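Local coordinates for alcohol dehydrogenase, zinc-containing (Thermotoga maritima, PDB 1VJ0), which probably acts as a zinc-dependent oxidoreductase of the medium-chain alcohol dehydrogenase family, each subunit binding two zinc ions, at residues I110-G113 and W117-V120; K131-N136 and P157-L162; L103-R108 and S330-T335. One frame throughout, in Å; residues are numbered along the deposited sequence.

Interaction 1 of 3, residues I110-G113 and W117-V120. With ZN (zinc ion), chain E.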
ATOM      1  N   ILE A 110      -7.840   1.336 -25.677  1.00 27.67           N
ATOM      2  CA  ILE A 110      -6.617   2.112 -25.908  1.00 29.12           C
ATOM      3  C   ILE A 110      -6.861   3.452 -25.223  1.00 28.72           C
ATOM      4  O   ILE A 110      -7.937   4.033 -25.373  1.00 28.65           O
ATOM      5  CB  ILE A 110      -6.390   2.343 -27.398  1.00 29.05           C
ATOM      6  CG1 ILE A 110      -6.055   1.007 -28.112  1.00 30.23           C
ATOM      7  CG2 ILE A 110      -5.290   3.423 -27.639  1.00 31.73           C
ATOM      8  CD1 ILE A 110      -5.860   1.206 -29.606  1.00 29.99           C
ATOM      9  N   THR A 111      -5.907   3.863 -24.418  1.00 28.91           N
ATOM     10  CA  THR A 111      -5.998   5.116 -23.680  1.00 30.15           C
ATOM     11  C   THR A 111      -5.030   6.096 -24.320  1.00 30.48           C
ATOM     12  O   THR A 111      -4.208   5.698 -25.121  1.00 31.98           O
ATOM     13  CB  THR A 111      -5.688   4.881 -22.150  1.00 30.99           C
ATOM     14  OG1 THR A 111      -4.354   4.395 -21.945  1.00 32.67           O
ATOM     15  CG2 THR A 111      -6.595   3.785 -21.603  1.00 32.57           C
ATOM     16  N   CYS A 112      -5.139   7.357 -23.971  1.00 30.19           N
ATOM     17  CA  CYS A 112      -4.400   8.419 -24.640  1.00 30.25           C
ATOM     18  C   CYS A 112      -2.923   8.474 -24.292  1.00 30.27           C
ATOM     19  O   CYS A 112      -2.115   8.879 -25.129  1.00 29.80           O
ATOM     20  CB  CYS A 112      -5.085   9.763 -24.452  1.00 29.62           C
ATOM     21  SG  CYS A 112      -4.914  10.577 -22.828  1.00 27.45           S
ATOM     22  N   GLY A 113      -2.558   8.046 -23.089  1.00 29.65           N
ATOM     23  CA  GLY A 113      -1.191   8.141 -22.656  1.00 29.85           C
ATOM     24  C   GLY A 113      -0.676   9.545 -22.397  1.00 31.09           C
ATOM     25  O   GLY A 113       0.536   9.708 -22.265  1.00 33.81           O
ATOM     26  N   TRP A 117      -5.056  10.972 -15.813  1.00 24.43           N
ATOM     27  CA  TRP A 117      -5.250   9.615 -15.356  1.00 24.63           C
ATOM     28  C   TRP A 117      -4.203   8.668 -15.907  1.00 25.97           C
ATOM     29  O   TRP A 117      -3.734   7.781 -15.156  1.00 26.83           O
ATOM     30  CB  TRP A 117      -6.661   9.121 -15.633  1.00 23.68           C
ATOM     31  CG  TRP A 117      -7.704   9.782 -14.794  1.00 22.57           C
ATOM     32  CD1 TRP A 117      -8.102   9.435 -13.534  1.00 22.69           C
ATOM     33  CD2 TRP A 117      -8.477  10.931 -15.145  1.00 24.11           C
ATOM     34  NE1 TRP A 117      -9.092  10.285 -13.098  1.00 23.73           N
ATOM     35  CE2 TRP A 117      -9.356  11.199 -14.065  1.00 22.44           C
ATOM     36  CE3 TRP A 117      -8.542  11.758 -16.287  1.00 22.46           C
ATOM     37  CZ2 TRP A 117     -10.248  12.277 -14.067  1.00 23.95           C
ATOM     38  CZ3 TRP A 117      -9.444  12.844 -16.276  1.00 23.46           C
ATOM     39  CH2 TRP A 117     -10.293  13.053 -15.200  1.00 22.28           C
ATOM     40  N   CYS A 118      -3.876   8.800 -17.191  1.00 26.00           N
ATOM     41  CA  CYS A 118      -2.854   7.975 -17.800  1.00 26.01           C
ATOM     42  C   CYS A 118      -1.457   8.295 -17.221  1.00 26.93           C
ATOM     43  O   CYS A 118      -0.658   7.409 -17.053  1.00 25.58           O
ATOM     44  CB  CYS A 118      -2.816   8.180 -19.288  1.00 27.43           C
ATOM     45  SG  CYS A 118      -4.279   7.565 -20.211  1.00 28.22           S
ATOM     46  N   LYS A 119      -1.163   9.556 -16.923  1.00 26.32           N
ATOM     47  CA  LYS A 119       0.230   9.953 -16.606  1.00 26.85           C
ATOM     48  C   LYS A 119       0.516  10.363 -15.163  1.00 26.07           C
ATOM     49  O   LYS A 119       1.662  10.297 -14.742  1.00 26.41           O
ATOM     50  CB  LYS A 119       0.716  11.060 -17.546  1.00 26.50           C
ATOM     51  CG  LYS A 119       1.097  10.538 -18.952  1.00 29.45           C
ATOM     52  CD  LYS A 119       2.494   9.856 -18.864  1.00 31.82           C
ATOM     53  CE  LYS A 119       3.036   9.382 -20.198  1.00 31.49           C
ATOM     54  NZ  LYS A 119       3.060  10.450 -21.257  1.00 29.87           N
ATOM     55  N   VAL A 120      -0.480  10.812 -14.417  1.00 25.83           N
ATOM     56  CA  VAL A 120      -0.217  11.354 -13.105  1.00 25.71           C
ATOM     57  C   VAL A 120      -0.720  10.392 -12.066  1.00 27.26           C
ATOM     58  O   VAL A 120       0.053   9.955 -11.221  1.00 25.77           O
ATOM     59  CB  VAL A 120      -0.802  12.735 -12.897  1.00 25.91           C
ATOM     60  CG1 VAL A 120      -0.525  13.222 -11.498  1.00 25.35           C
ATOM     61  CG2 VAL A 120      -0.234  13.771 -13.920  1.00 26.73           C
TER
HETATM   62 ZN    ZN E 400      -5.654   9.287 -20.959  1.00 22.68          ZN
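Lys119 reaches back from the end of a short helix to the backbone of Gly113, and its chain can be followed atom by atom. From CB the chain leaves with CG beside the backbone N, and CG already lies 3.5 Å from Gly113 O. CD draws slightly further off before the chain, bent at chi2 and again at chi4 (53°), folds back toward the same oxygen. CE passes 3.3 Å from Gly113 O, and NZ ends as its donor at 2.8 Å, nearly head-on with a C=O...N angle of 163°. The ammonium group is shared across a subunit boundary, since it also forms a salt bridge with Asp160 of the second subunit. The preceding residue on the helix, Cys118, whose CB is directed toward residues 110-113, binds the zinc ion through SG at 2.3 Å, while Cys112 SG binds it at 2.4 Å. The Cys118 sulfur also receives a weak hydrogen bond from Gly113 N (3.4 Å, N-H...S 149°), which would probably help to stabilise thiolate charge. Thr111 lines the sulfur as well, its CB and OG1 both 3.6 Å from Cys118 SG. Gly113 has a positive phi, and its N and O serve these two neighbouring side chains. Cys115 and Cys127 complete the four-cysteine site, the arrangement of the structural zinc lobe of medium-chain alcohol dehydrogenases.

Interaction 2 of 3, residues K131-N136 and P157-L162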
ATOM      1  N   LYS A 131     -10.670   4.415 -26.088  1.00 31.06           N
ATOM      2  CA  LYS A 131     -11.192   3.953 -27.373  1.00 31.95           C
ATOM      3  C   LYS A 131     -11.270   2.422 -27.301  1.00 30.50           C
ATOM      4  O   LYS A 131     -10.252   1.766 -27.016  1.00 30.42           O
ATOM      5  CB  LYS A 131     -10.225   4.319 -28.502  1.00 31.83           C
ATOM      6  CG  LYS A 131     -10.165   5.779 -28.833  1.00 35.42           C
ATOM      7  CD  LYS A 131      -9.264   5.995 -30.045  1.00 35.71           C
ATOM      8  N   VAL A 132     -12.443   1.862 -27.536  1.00 28.33           N
ATOM      9  CA  VAL A 132     -12.693   0.421 -27.304  1.00 28.31           C
ATOM     10  C   VAL A 132     -13.262  -0.204 -28.573  1.00 28.12           C
ATOM     11  O   VAL A 132     -14.292   0.256 -29.076  1.00 25.49           O
ATOM     12  CB  VAL A 132     -13.663   0.197 -26.107  1.00 27.87           C
ATOM     13  CG1 VAL A 132     -13.855  -1.271 -25.775  1.00 28.78           C
ATOM     14  CG2 VAL A 132     -13.136   0.927 -24.860  1.00 31.14           C
ATOM     15  N   TYR A 133     -12.547  -1.215 -29.092  1.00 28.68           N
ATOM     16  CA  TYR A 133     -13.021  -2.071 -30.186  1.00 28.62           C
ATOM     17  C   TYR A 133     -14.409  -2.572 -29.883  1.00 28.40           C
ATOM     18  O   TYR A 133     -14.709  -2.952 -28.752  1.00 27.93           O
ATOM     19  CB  TYR A 133     -12.071  -3.267 -30.456  1.00 29.61           C
ATOM     20  CG  TYR A 133     -10.673  -2.813 -30.857  1.00 27.98           C
ATOM     21  CD1 TYR A 133     -10.443  -2.199 -32.078  1.00 30.26           C
ATOM     22  CD2 TYR A 133      -9.603  -2.947 -29.978  1.00 28.30           C
ATOM     23  CE1 TYR A 133      -9.176  -1.700 -32.435  1.00 31.09           C
ATOM     24  CE2 TYR A 133      -8.331  -2.514 -30.352  1.00 29.69           C
ATOM     25  CZ  TYR A 133      -8.117  -1.887 -31.566  1.00 28.90           C
ATOM     26  OH  TYR A 133      -6.865  -1.445 -31.901  1.00 26.51           O
ATOM     27  N   GLY A 134     -15.274  -2.452 -30.879  1.00 28.27           N
ATOM     28  CA  GLY A 134     -16.628  -2.990 -30.817  1.00 28.50           C
ATOM     29  C   GLY A 134     -17.609  -2.236 -29.931  1.00 29.11           C
ATOM     30  O   GLY A 134     -18.754  -2.696 -29.787  1.00 30.26           O
ATOM     31  N   ILE A 135     -17.193  -1.092 -29.354  1.00 28.73           N
ATOM     32  CA  ILE A 135     -18.038  -0.271 -28.460  1.00 28.70           C
ATOM     33  C   ILE A 135     -18.190   1.184 -28.959  1.00 28.30           C
ATOM     34  O   ILE A 135     -19.308   1.636 -29.260  1.00 28.13           O
ATOM     35  CB  ILE A 135     -17.533  -0.352 -26.984  1.00 28.08           C
ATOM     36  CG1 ILE A 135     -17.502  -1.822 -26.535  1.00 29.41           C
ATOM     37  CG2 ILE A 135     -18.428   0.479 -26.035  1.00 30.46           C
ATOM     38  CD1 ILE A 135     -17.431  -2.025 -25.055  1.00 30.40           C
ATOM     39  N   ASN A 136     -17.089   1.920 -29.075  1.00 27.22           N
ATOM     40  CA  ASN A 136     -17.194   3.338 -29.479  1.00 27.70           C
ATOM     41  C   ASN A 136     -16.391   3.644 -30.737  1.00 27.61           C
ATOM     42  O   ASN A 136     -16.085   4.781 -31.029  1.00 28.97           O
ATOM     43  CB  ASN A 136     -16.836   4.293 -28.311  1.00 27.63           C
ATOM     44  CG  ASN A 136     -15.389   4.173 -27.815  1.00 29.09           C
ATOM     45  OD1 ASN A 136     -14.533   3.495 -28.400  1.00 27.64           O
ATOM     46  ND2 ASN A 136     -15.111   4.880 -26.701  1.00 29.01           N
ATOM     47  N   PRO A 157      -1.526   0.660 -33.753  1.00 28.16           N
ATOM     48  CA  PRO A 157      -0.195   0.410 -33.176  1.00 28.66           C
ATOM     49  C   PRO A 157      -0.178   0.560 -31.678  1.00 29.13           C
ATOM     50  O   PRO A 157       0.615  -0.073 -30.999  1.00 30.63           O
ATOM     51  CB  PRO A 157       0.709   1.448 -33.881  1.00 28.19           C
ATOM     52  CG  PRO A 157      -0.214   2.493 -34.457  1.00 27.21           C
ATOM     53  CD  PRO A 157      -1.498   1.757 -34.735  1.00 27.94           C
ATOM     54  N   GLU A 158      -1.074   1.376 -31.149  1.00 29.83           N
ATOM     55  CA  GLU A 158      -1.127   1.645 -29.717  1.00 30.22           C
ATOM     56  C   GLU A 158      -1.745   0.498 -28.916  1.00 30.74           C
ATOM     57  O   GLU A 158      -1.713   0.523 -27.689  1.00 30.66           O
ATOM     58  CB  GLU A 158      -1.940   2.912 -29.459  1.00 30.44           C
ATOM     59  CG  GLU A 158      -1.286   4.150 -30.007  1.00 32.96           C
ATOM     60  CD  GLU A 158      -1.640   4.439 -31.440  1.00 36.21           C
ATOM     61  OE1 GLU A 158      -2.425   3.697 -32.040  1.00 36.58           O
ATOM     62  OE2 GLU A 158      -1.109   5.430 -31.965  1.00 42.60           O
ATOM     63  N   THR A 159      -2.373  -0.461 -29.589  1.00 28.64           N
ATOM     64  CA  THR A 159      -2.931  -1.597 -28.902  1.00 28.58           C
ATOM     65  C   THR A 159      -1.875  -2.411 -28.094  1.00 29.08           C
ATOM     66  O   THR A 159      -0.793  -2.810 -28.605  1.00 28.82           O
ATOM     67  CB  THR A 159      -3.547  -2.583 -29.921  1.00 28.58           C
ATOM     68  OG1 THR A 159      -4.453  -1.909 -30.802  1.00 28.11           O
ATOM     69  CG2 THR A 159      -4.352  -3.666 -29.205  1.00 28.42           C
ATOM     70  N   ASP A 160      -2.253  -2.729 -26.863  1.00 29.39           N
ATOM     71  CA  ASP A 160      -1.476  -3.676 -26.060  1.00 29.51           C
ATOM     72  C   ASP A 160      -1.820  -5.108 -26.432  1.00 28.60           C
ATOM     73  O   ASP A 160      -2.957  -5.570 -26.326  1.00 27.33           O
ATOM     74  CB  ASP A 160      -1.671  -3.404 -24.576  1.00 30.74           C
ATOM     75  CG  ASP A 160      -1.261  -1.967 -24.200  1.00 32.82           C
ATOM     76  OD1 ASP A 160      -0.214  -1.470 -24.660  1.00 34.25           O
ATOM     77  OD2 ASP A 160      -1.972  -1.248 -23.510  1.00 33.63           O
ATOM     78  N   VAL A 161      -0.776  -5.819 -26.863  1.00 28.89           N
ATOM     79  CA  VAL A 161      -0.907  -7.157 -27.380  1.00 29.35           C
ATOM     80  C   VAL A 161      -0.049  -8.101 -26.550  1.00 29.31           C
ATOM     81  O   VAL A 161       1.040  -7.744 -26.039  1.00 27.44           O
ATOM     82  CB  VAL A 161      -0.449  -7.181 -28.863  1.00 29.97           C
ATOM     83  CG1 VAL A 161      -0.578  -8.571 -29.439  1.00 29.76           C
ATOM     84  CG2 VAL A 161      -1.265  -6.157 -29.695  1.00 29.99           C
ATOM     85  N   LEU A 162      -0.516  -9.344 -26.473  1.00 29.84           N
ATOM     86  CA  LEU A 162       0.248 -10.436 -25.899  1.00 29.85           C
ATOM     87  C   LEU A 162       0.155 -11.651 -26.854  1.00 29.90           C
ATOM     88  O   LEU A 162      -0.934 -12.063 -27.188  1.00 27.13           O
ATOM     89  CB  LEU A 162      -0.392 -10.795 -24.573  1.00 31.10           C
ATOM     90  CG  LEU A 162       0.383 -11.420 -23.434  1.00 34.11           C
ATOM     91  CD1 LEU A 162       1.647 -10.614 -23.117  1.00 37.53           C
ATOM     92  CD2 LEU A 162      -0.503 -11.533 -22.167  1.00 33.05           C
TER
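Thr159 OG1 accepts a hydrogen bond from Tyr133 OH at 2.7 Å, and both hydroxyls have a further partner in Asp156, the residue just before Pro157. Thr159 OG1 is hydrogen-bonded to Asp156 O, and Tyr133 OH to Asp156 N, so that the two hydroxyls and one backbone residue hold one another in a buried polar cluster. The threonine oxygen comes to the edge of the phenol ring, in its plane, and stands 3.7 Å from Tyr133 CZ. Only the end of the tyrosine thus meets Thr159, whose OG1 lies beside its own backbone N (chi1 -52°) while its methyl group, CG2, lies anti to that N, beside the carbonyl carbon; CB stays 4.0 Å from Tyr133 OH. The contact belongs to the GroES-like catalytic domain of the medium-chain dehydrogenase fold, where it links the end of strand 131-132 to the loop leading into strand 161-164. Apolar neighbours wrap the tyrosine there: Ile110 from strand 109-110, and Ile153 and Leu155 from strand 152-155. The side chain of His77, a ligand of the zinc ion bound also by Cys55, Glu78 and Cys178, lies about 5 Å from that of Tyr133. At the base of the tyrosine the chain turns tightly. Val132 O accepts from both Ile135 N, at 3.2 Å, and Asn136 N, at 3.3 Å. Asn136 OD1 closes the turn from the far end by accepting a nearly straight hydrogen bond from Val132 N, 2.8 Å (176°), with the donor tilted 26° from the plane of the side-chain amide. Asn136 ND2 is held in turn by Arg130 O.

Interaction 3 of 3, residues L103-R108 and S330-T335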
ATOM      1  N   LEU A 103      -0.203 -16.119 -32.810  1.00 25.88           N
ATOM      2  CA  LEU A 103      -1.495 -16.058 -32.110  1.00 26.29           C
ATOM      3  C   LEU A 103      -1.362 -14.987 -31.086  1.00 26.36           C
ATOM      4  O   LEU A 103      -0.319 -14.878 -30.421  1.00 27.33           O
ATOM      5  CB  LEU A 103      -1.862 -17.395 -31.464  1.00 25.97           C
ATOM      6  CG  LEU A 103      -1.938 -18.588 -32.429  1.00 27.93           C
ATOM      7  CD1 LEU A 103      -2.154 -19.880 -31.693  1.00 30.26           C
ATOM      8  CD2 LEU A 103      -3.031 -18.405 -33.472  1.00 28.34           C
ATOM      9  N   ILE A 104      -2.403 -14.170 -30.972  1.00 26.74           N
ATOM     10  CA  ILE A 104      -2.424 -13.076 -30.028  1.00 27.46           C
ATOM     11  C   ILE A 104      -3.759 -12.874 -29.358  1.00 27.46           C
ATOM     12  O   ILE A 104      -4.820 -13.266 -29.873  1.00 26.98           O
ATOM     13  CB  ILE A 104      -1.980 -11.746 -30.729  1.00 28.51           C
ATOM     14  CG1 ILE A 104      -2.980 -11.303 -31.814  1.00 27.45           C
ATOM     15  CG2 ILE A 104      -0.598 -11.916 -31.272  1.00 27.14           C
ATOM     16  CD1 ILE A 104      -2.768  -9.824 -32.282  1.00 28.42           C
ATOM     17  N   VAL A 105      -3.691 -12.243 -28.193  1.00 27.14           N
ATOM     18  CA  VAL A 105      -4.820 -11.589 -27.606  1.00 27.09           C
ATOM     19  C   VAL A 105      -4.391 -10.142 -27.301  1.00 27.90           C
ATOM     20  O   VAL A 105      -3.206  -9.796 -27.386  1.00 28.24           O
ATOM     21  CB  VAL A 105      -5.346 -12.291 -26.340  1.00 28.09           C
ATOM     22  CG1 VAL A 105      -5.898 -13.621 -26.695  1.00 31.14           C
ATOM     23  CG2 VAL A 105      -4.238 -12.447 -25.271  1.00 28.29           C
ATOM     24  N   TRP A 106      -5.371  -9.290 -27.014  1.00 26.63           N
ATOM     25  CA  TRP A 106      -5.102  -7.889 -26.864  1.00 27.35           C
ATOM     26  C   TRP A 106      -6.081  -7.223 -25.936  1.00 27.41           C
ATOM     27  O   TRP A 106      -7.221  -7.684 -25.716  1.00 25.98           O
ATOM     28  CB  TRP A 106      -5.116  -7.164 -28.237  1.00 26.96           C
ATOM     29  CG  TRP A 106      -6.412  -7.286 -28.983  1.00 27.82           C
ATOM     30  CD1 TRP A 106      -7.462  -6.405 -28.945  1.00 28.78           C
ATOM     31  CD2 TRP A 106      -6.819  -8.336 -29.886  1.00 27.68           C
ATOM     32  NE1 TRP A 106      -8.479  -6.845 -29.748  1.00 28.51           N
ATOM     33  CE2 TRP A 106      -8.121  -8.030 -30.330  1.00 28.29           C
ATOM     34  CE3 TRP A 106      -6.219  -9.499 -30.349  1.00 26.04           C
ATOM     35  CZ2 TRP A 106      -8.825  -8.842 -31.216  1.00 28.15           C
ATOM     36  CZ3 TRP A 106      -6.926 -10.319 -31.224  1.00 29.34           C
ATOM     37  CH2 TRP A 106      -8.220  -9.981 -31.648  1.00 27.93           C
ATOM     38  N   ASN A 107      -5.635  -6.113 -25.388  1.00 27.57           N
ATOM     39  CA  ASN A 107      -6.520  -5.265 -24.563  1.00 29.26           C
ATOM     40  C   ASN A 107      -7.485  -4.509 -25.514  1.00 29.55           C
ATOM     41  O   ASN A 107      -7.063  -3.798 -26.439  1.00 29.87           O
ATOM     42  CB  ASN A 107      -5.654  -4.288 -23.703  1.00 29.27           C
ATOM     43  CG  ASN A 107      -6.460  -3.435 -22.722  1.00 30.08           C
ATOM     44  OD1 ASN A 107      -7.703  -3.374 -22.767  1.00 34.12           O
ATOM     45  ND2 ASN A 107      -5.734  -2.764 -21.806  1.00 32.04           N
ATOM     46  N   ARG A 108      -8.782  -4.630 -25.255  1.00 29.44           N
ATOM     47  CA  ARG A 108      -9.801  -3.962 -26.080  1.00 30.04           C
ATOM     48  C   ARG A 108      -9.725  -2.447 -26.065  1.00 29.60           C
ATOM     49  O   ARG A 108     -10.160  -1.788 -27.005  1.00 30.40           O
ATOM     50  CB  ARG A 108     -11.194  -4.411 -25.598  1.00 30.70           C
ATOM     51  CG  ARG A 108     -11.612  -3.930 -24.224  1.00 30.99           C
ATOM     52  CD  ARG A 108     -13.051  -4.309 -23.947  1.00 33.86           C
ATOM     53  NE  ARG A 108     -13.520  -3.808 -22.677  1.00 34.97           N
ATOM     54  CZ  ARG A 108     -13.216  -4.362 -21.510  1.00 36.71           C
ATOM     55  NH1 ARG A 108     -12.480  -5.420 -21.461  1.00 41.00           N
ATOM     56  NH2 ARG A 108     -13.654  -3.839 -20.377  1.00 37.75           N
ATOM     57  N   SER A 330      -2.330  -3.709 -17.115  1.00 27.77           N
ATOM     58  CA  SER A 330      -1.795  -4.492 -16.018  1.00 27.33           C
ATOM     59  C   SER A 330      -2.794  -5.578 -15.601  1.00 27.07           C
ATOM     60  O   SER A 330      -2.420  -6.722 -15.349  1.00 26.21           O
ATOM     61  CB  SER A 330      -1.370  -3.618 -14.816  1.00 29.01           C
ATOM     62  OG  SER A 330      -2.519  -3.113 -14.089  1.00 31.49           O
ATOM     63  N   HIS A 331      -4.076  -5.258 -15.564  1.00 26.36           N
ATOM     64  CA  HIS A 331      -5.055  -6.250 -15.215  1.00 25.45           C
ATOM     65  C   HIS A 331      -5.168  -7.328 -16.289  1.00 27.02           C
ATOM     66  O   HIS A 331      -5.351  -8.523 -15.972  1.00 26.33           O
ATOM     67  CB  HIS A 331      -6.428  -5.610 -15.001  1.00 23.76           C
ATOM     68  CG  HIS A 331      -6.441  -4.520 -13.990  1.00 25.13           C
ATOM     69  ND1 HIS A 331      -6.958  -3.268 -14.262  1.00 22.78           N
ATOM     70  CD2 HIS A 331      -5.961  -4.464 -12.719  1.00 26.13           C
ATOM     71  CE1 HIS A 331      -6.841  -2.501 -13.182  1.00 25.37           C
ATOM     72  NE2 HIS A 331      -6.232  -3.198 -12.233  1.00 23.51           N
ATOM     73  N   PHE A 332      -5.103  -6.887 -17.544  1.00 27.12           N
ATOM     74  CA  PHE A 332      -5.090  -7.764 -18.739  1.00 28.18           C
ATOM     75  C   PHE A 332      -4.027  -8.898 -18.641  1.00 28.72           C
ATOM     76  O   PHE A 332      -4.311 -10.094 -18.727  1.00 26.58           O
ATOM     77  CB  PHE A 332      -4.928  -6.852 -19.992  1.00 29.33           C
ATOM     78  CG  PHE A 332      -4.529  -7.572 -21.257  1.00 29.88           C
ATOM     79  CD1 PHE A 332      -5.362  -8.490 -21.860  1.00 32.62           C
ATOM     80  CD2 PHE A 332      -3.318  -7.333 -21.822  1.00 30.53           C
ATOM     81  CE1 PHE A 332      -4.953  -9.138 -23.055  1.00 32.46           C
ATOM     82  CE2 PHE A 332      -2.907  -7.991 -22.992  1.00 35.08           C
ATOM     83  CZ  PHE A 332      -3.729  -8.883 -23.587  1.00 32.15           C
ATOM     84  N   VAL A 333      -2.795  -8.499 -18.412  1.00 28.94           N
ATOM     85  CA  VAL A 333      -1.697  -9.436 -18.361  1.00 29.17           C
ATOM     86  C   VAL A 333      -1.891 -10.424 -17.197  1.00 28.49           C
ATOM     87  O   VAL A 333      -1.721 -11.647 -17.340  1.00 27.35           O
ATOM     88  CB  VAL A 333      -0.377  -8.612 -18.207  1.00 30.03           C
ATOM     89  CG1 VAL A 333       0.749  -9.436 -17.628  1.00 34.10           C
ATOM     90  CG2 VAL A 333      -0.006  -7.974 -19.504  1.00 31.84           C
ATOM     91  N   LYS A 334      -2.263  -9.909 -16.037  1.00 28.92           N
ATOM     92  CA  LYS A 334      -2.422 -10.785 -14.877  1.00 29.31           C
ATOM     93  C   LYS A 334      -3.617 -11.720 -15.016  1.00 28.13           C
ATOM     94  O   LYS A 334      -3.619 -12.856 -14.524  1.00 26.60           O
ATOM     95  CB  LYS A 334      -2.493  -9.959 -13.596  1.00 30.25           C
ATOM     96  CG  LYS A 334      -1.289  -9.085 -13.400  1.00 32.06           C
ATOM     97  CD  LYS A 334      -1.436  -8.098 -12.248  1.00 30.48           C
ATOM     98  CE  LYS A 334      -0.237  -7.133 -12.245  1.00 36.95           C
ATOM     99  NZ  LYS A 334      -0.364  -5.907 -11.330  1.00 37.45           N
ATOM    100  N   THR A 335      -4.652 -11.244 -15.690  1.00 27.60           N
ATOM    101  CA  THR A 335      -5.835 -12.087 -15.978  1.00 27.26           C
ATOM    102  C   THR A 335      -5.467 -13.217 -16.942  1.00 27.56           C
ATOM    103  O   THR A 335      -5.873 -14.363 -16.748  1.00 28.36           O
ATOM    104  CB  THR A 335      -6.948 -11.226 -16.580  1.00 27.19           C
ATOM    105  OG1 THR A 335      -7.384 -10.275 -15.592  1.00 29.23           O
ATOM    106  CG2 THR A 335      -8.170 -12.056 -16.954  1.00 25.31           C
TER
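Phe332 lays its ring against the backbone of Trp106 and Asn107, so that a helix side chain packs on the end of a strand. CG stands anti to the backbone N (chi1 164°), which carries the ring out from the helix toward residues 103-108. Its far end does the touching: CE1 is 3.6 Å from Trp106 C, and CZ is 3.7 Å from Trp106 CA. Asn107 N sits over one face of the ring, 3.8 Å above its plane and offset toward the rim, whereas Val105 O lies at the ring edge, 3.9 Å from CZ. The valine adds an apolar touch, its CG2 at 4.0 Å from Phe332 CZ. Leu162 of strand 161-164 and Met177 of helix 170-188 also pack on the phenylalanine. Trp106 turns its indole the other way, onto Val47 and Ile49. Within the helix, His331 O accepts from both Thr335 N and Thr335 OG1, which come from opposite faces of the carbonyl plane, OG1 at 2.7 Å. Asn107 ND2 binds Thr329 OG1, a second tie to the start of helix 329-340. This buried helix-on-sheet packing joins the GroES-like sheet to the helix that follows the last strand of the Rossmann-type sheet, as in the medium-chain dehydrogenase fold.

In the fold
Read from the N terminus, segment 103-108 opens interaction 3, which closes only at 330-335 after more than two hundred residues, the Rossmann-type sheet among them. The other two contacts nest inside that long loop and do not cross: interaction 1 closes the short turn from 110-113 to 117-120, and interaction 2 then spans from 131-136 to 157-162. Interactions 1 and 2 meet where strands 109-110 and 131-132 pair, through Ile110 and Lys131, and where Ile110 packs on Glu158. Interactions 2 and 3 share a sheet, since strands 103-106 and 161-164 are antiparallel neighbours. Together they connect the structural zinc lobe, the GroES-like sheet and helix 329-340.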